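Long-range contact in tumor necrosis factor receptor superfamily member 11B (Mus musculus, PDB 4E4D), which acts as a secreted decoy receptor for the cytokine RANKL, neutralising its part in osteoclast formation, this chain being its cysteine-rich N-terminal part: residues 99-104 and 117-122. Sequence-based numbering, arbitrary orientation.
Sequences KHRSCP and RNTVCK
Asn118 reaches across to the backbone of Arg101, while a disulfide joins Cys103 SG to Cys121 SG (2.0 Å) farther along; residues 99-103 and 117-121 run in nearly the same direction, 20° apart end to end. With Asn118 CG anti to its own backbone nitrogen (chi1 -162°), the amide is carried over to the other chain segment. There OD1 accepts the N-H of Arg101 on a lone pair in the carbonyl plane, N to OD1 2.9 Å, in a fairly straight bond. The same oxygen takes a second, bent bond from within its own segment, Thr119 N to Asn118 OD1 2.7 Å, the donor lying above that plane. Arg101 can be followed outward: CB lies 3.6 Å from Thr119 OG1, and CD approaches Cys121 SG. Past the bend at chi3, CZ and NH2 of Arg101 lie over Asn118 ND2, NH2 at 3.3 Å, a packing contact of two donors that cannot bond. Thr119 parts its branches: OG1 donates a weak hydrogen bond to Arg101 O (3.2 Å), whereas CG2 packs on His100 CB at 3.5 Å. The His100 ring turns its edge to Arg117 O and Asn118 OD1. Replacing Asn118 by alanine takes the amide away, and the N-H groups of Arg101 and Thr119 would probably lose their shared acceptor and the guanidinium its neighbour on that face. Cys103 and Cys121 also touch Val109 of strand 107-111, which pairs antiparallel with 120-123. The Cys103-Cys121 disulfide closes a loop, as in the cysteine-rich repeats of TNF receptors, here the third.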
loop_
_atom_site.group_PDB
_atom_site.type_symbol
_atom_site.label_atom_id
_atom_site.label_comp_id
_atom_site.label_asym_id
_atom_site.label_seq_id
_atom_site.Cartn_x
_atom_site.Cartn_y
_atom_site.Cartn_z
ATOM N N LYS B 99 8.511 -12.551 23.193
ATOM C CA LYS B 99 9.138 -12.804 24.483
ATOM C C LYS B 99 9.960 -11.594 24.901
ATOM O O LYS B 99 10.431 -10.832 24.055
ATOM C CB LYS B 99 10.047 -14.029 24.404
ATOM C CG LYS B 99 9.351 -15.312 23.989
ATOM C CD LYS B 99 10.349 -16.459 23.915
ATOM C CE LYS B 99 9.708 -17.744 23.421
ATOM N NZ LYS B 99 10.702 -18.855 23.343
ATOM N N HIS B 100 10.137 -11.418 26.206
ATOM C CA HIS B 100 10.942 -10.317 26.718
ATOM C C HIS B 100 12.411 -10.509 26.351
ATOM O O HIS B 100 12.909 -11.635 26.310
ATOM C CB HIS B 100 10.795 -10.201 28.234
ATOM C CG HIS B 100 9.412 -9.843 28.681
ATOM N ND1 HIS B 100 8.596 -10.725 29.355
ATOM C CD2 HIS B 100 8.699 -8.699 28.547
ATOM C CE1 HIS B 100 7.441 -10.140 29.620
ATOM N NE2 HIS B 100 7.478 -8.910 29.140
ATOM N N ARG B 101 13.098 -9.403 26.086
ATOM C CA ARG B 101 14.503 -9.437 25.695
ATOM C C ARG B 101 15.322 -10.253 26.687
ATOM O O ARG B 101 15.001 -10.308 27.875
ATOM C CB ARG B 101 15.061 -8.014 25.611
ATOM C CG ARG B 101 16.501 -7.937 25.126
ATOM C CD ARG B 101 17.027 -6.508 25.133
ATOM N NE ARG B 101 16.248 -5.623 24.267
ATOM C CZ ARG B 101 15.215 -4.884 24.662
ATOM N NH1 ARG B 101 14.804 -4.902 25.925
ATOM N NH2 ARG B 101 14.583 -4.114 23.787
ATOM N N SER B 102 16.382 -10.885 26.191
ATOM C CA SER B 102 17.273 -11.677 27.033
ATOM C C SER B 102 18.668 -11.065 27.062
ATOM O O SER B 102 19.380 -11.075 26.059
ATOM C CB SER B 102 17.344 -13.117 26.524
ATOM O OG SER B 102 16.064 -13.724 26.535
ATOM N N CYS B 103 19.053 -10.534 28.217
ATOM C CA CYS B 103 20.360 -9.909 28.378
ATOM C C CYS B 103 21.479 -10.901 28.071
ATOM O O CYS B 103 21.502 -12.002 28.621
ATOM C CB CYS B 103 20.522 -9.374 29.803
ATOM S SG CYS B 103 19.348 -8.072 30.249
ATOM N N PRO B 104 22.419 -10.511 27.192
ATOM C CA PRO B 104 23.537 -11.383 26.815
ATOM C C PRO B 104 24.539 -11.564 27.951
ATOM O O PRO B 104 24.394 -10.930 28.997
ATOM C CB PRO B 104 24.188 -10.628 25.653
ATOM C CG PRO B 104 23.863 -9.202 25.907
ATOM C CD PRO B 104 22.494 -9.200 26.524
ATOM N N ARG B 117 5.098 -3.722 27.860
ATOM C CA ARG B 117 6.434 -3.161 27.683
ATOM C C ARG B 117 7.516 -4.230 27.802
ATOM O O ARG B 117 7.385 -5.181 28.572
ATOM C CB ARG B 117 6.684 -2.051 28.703
ATOM C CG ARG B 117 5.662 -0.927 28.652
ATOM C CD ARG B 117 6.100 0.269 29.480
ATOM N NE ARG B 117 5.080 1.315 29.510
ATOM C CZ ARG B 117 4.867 2.191 28.530
ATOM N NH1 ARG B 117 5.597 2.158 27.423
ATOM N NH2 ARG B 117 3.914 3.103 28.658
ATOM N N ASN B 118 8.588 -4.058 27.036
ATOM C CA ASN B 118 9.686 -5.015 27.025
ATOM C C ASN B 118 10.638 -4.780 28.195
ATOM O O ASN B 118 10.640 -3.705 28.796
ATOM C CB ASN B 118 10.442 -4.920 25.698
ATOM C CG ASN B 118 11.296 -6.141 25.423
ATOM O OD1 ASN B 118 11.266 -7.118 26.172
ATOM N ND2 ASN B 118 12.057 -6.096 24.336
ATOM N N THR B 119 11.442 -5.788 28.519
ATOM C CA THR B 119 12.383 -5.685 29.629
ATOM C C THR B 119 13.544 -4.757 29.290
ATOM O O THR B 119 14.045 -4.758 28.165
ATOM C CB THR B 119 12.952 -7.063 30.021
ATOM O OG1 THR B 119 13.454 -7.727 28.853
ATOM C CG2 THR B 119 11.878 -7.920 30.668
ATOM N N VAL B 120 13.965 -3.969 30.273
ATOM C CA VAL B 120 15.088 -3.055 30.100
ATOM C C VAL B 120 16.350 -3.649 30.712
ATOM O O VAL B 120 16.377 -3.987 31.896
ATOM C CB VAL B 120 14.808 -1.693 30.762
ATOM C CG1 VAL B 120 15.978 -0.743 30.541
ATOM C CG2 VAL B 120 13.518 -1.094 30.222
ATOM N N CYS B 121 17.393 -3.779 29.898
ATOM C CA CYS B 121 18.667 -4.313 30.365
ATOM C C CYS B 121 19.672 -3.189 30.575
ATOM O O CYS B 121 19.450 -2.056 30.148
ATOM C CB CYS B 121 19.221 -5.327 29.363
ATOM S SG CYS B 121 18.198 -6.805 29.153
ATOM N N LYS B 122 20.778 -3.510 31.237
ATOM C CA LYS B 122 21.821 -2.531 31.509
ATOM C C LYS B 122 23.069 -3.227 32.038
ATOM O O LYS B 122 22.978 -4.235 32.738
ATOM C CB LYS B 122 21.329 -1.498 32.525
ATOM C CG LYS B 122 22.364 -0.448 32.890
ATOM C CD LYS B 122 21.826 0.530 33.923
ATOM C CE LYS B 122 22.861 1.579 34.294
ATOM N NZ LYS B 122 24.065 0.988 34.943
#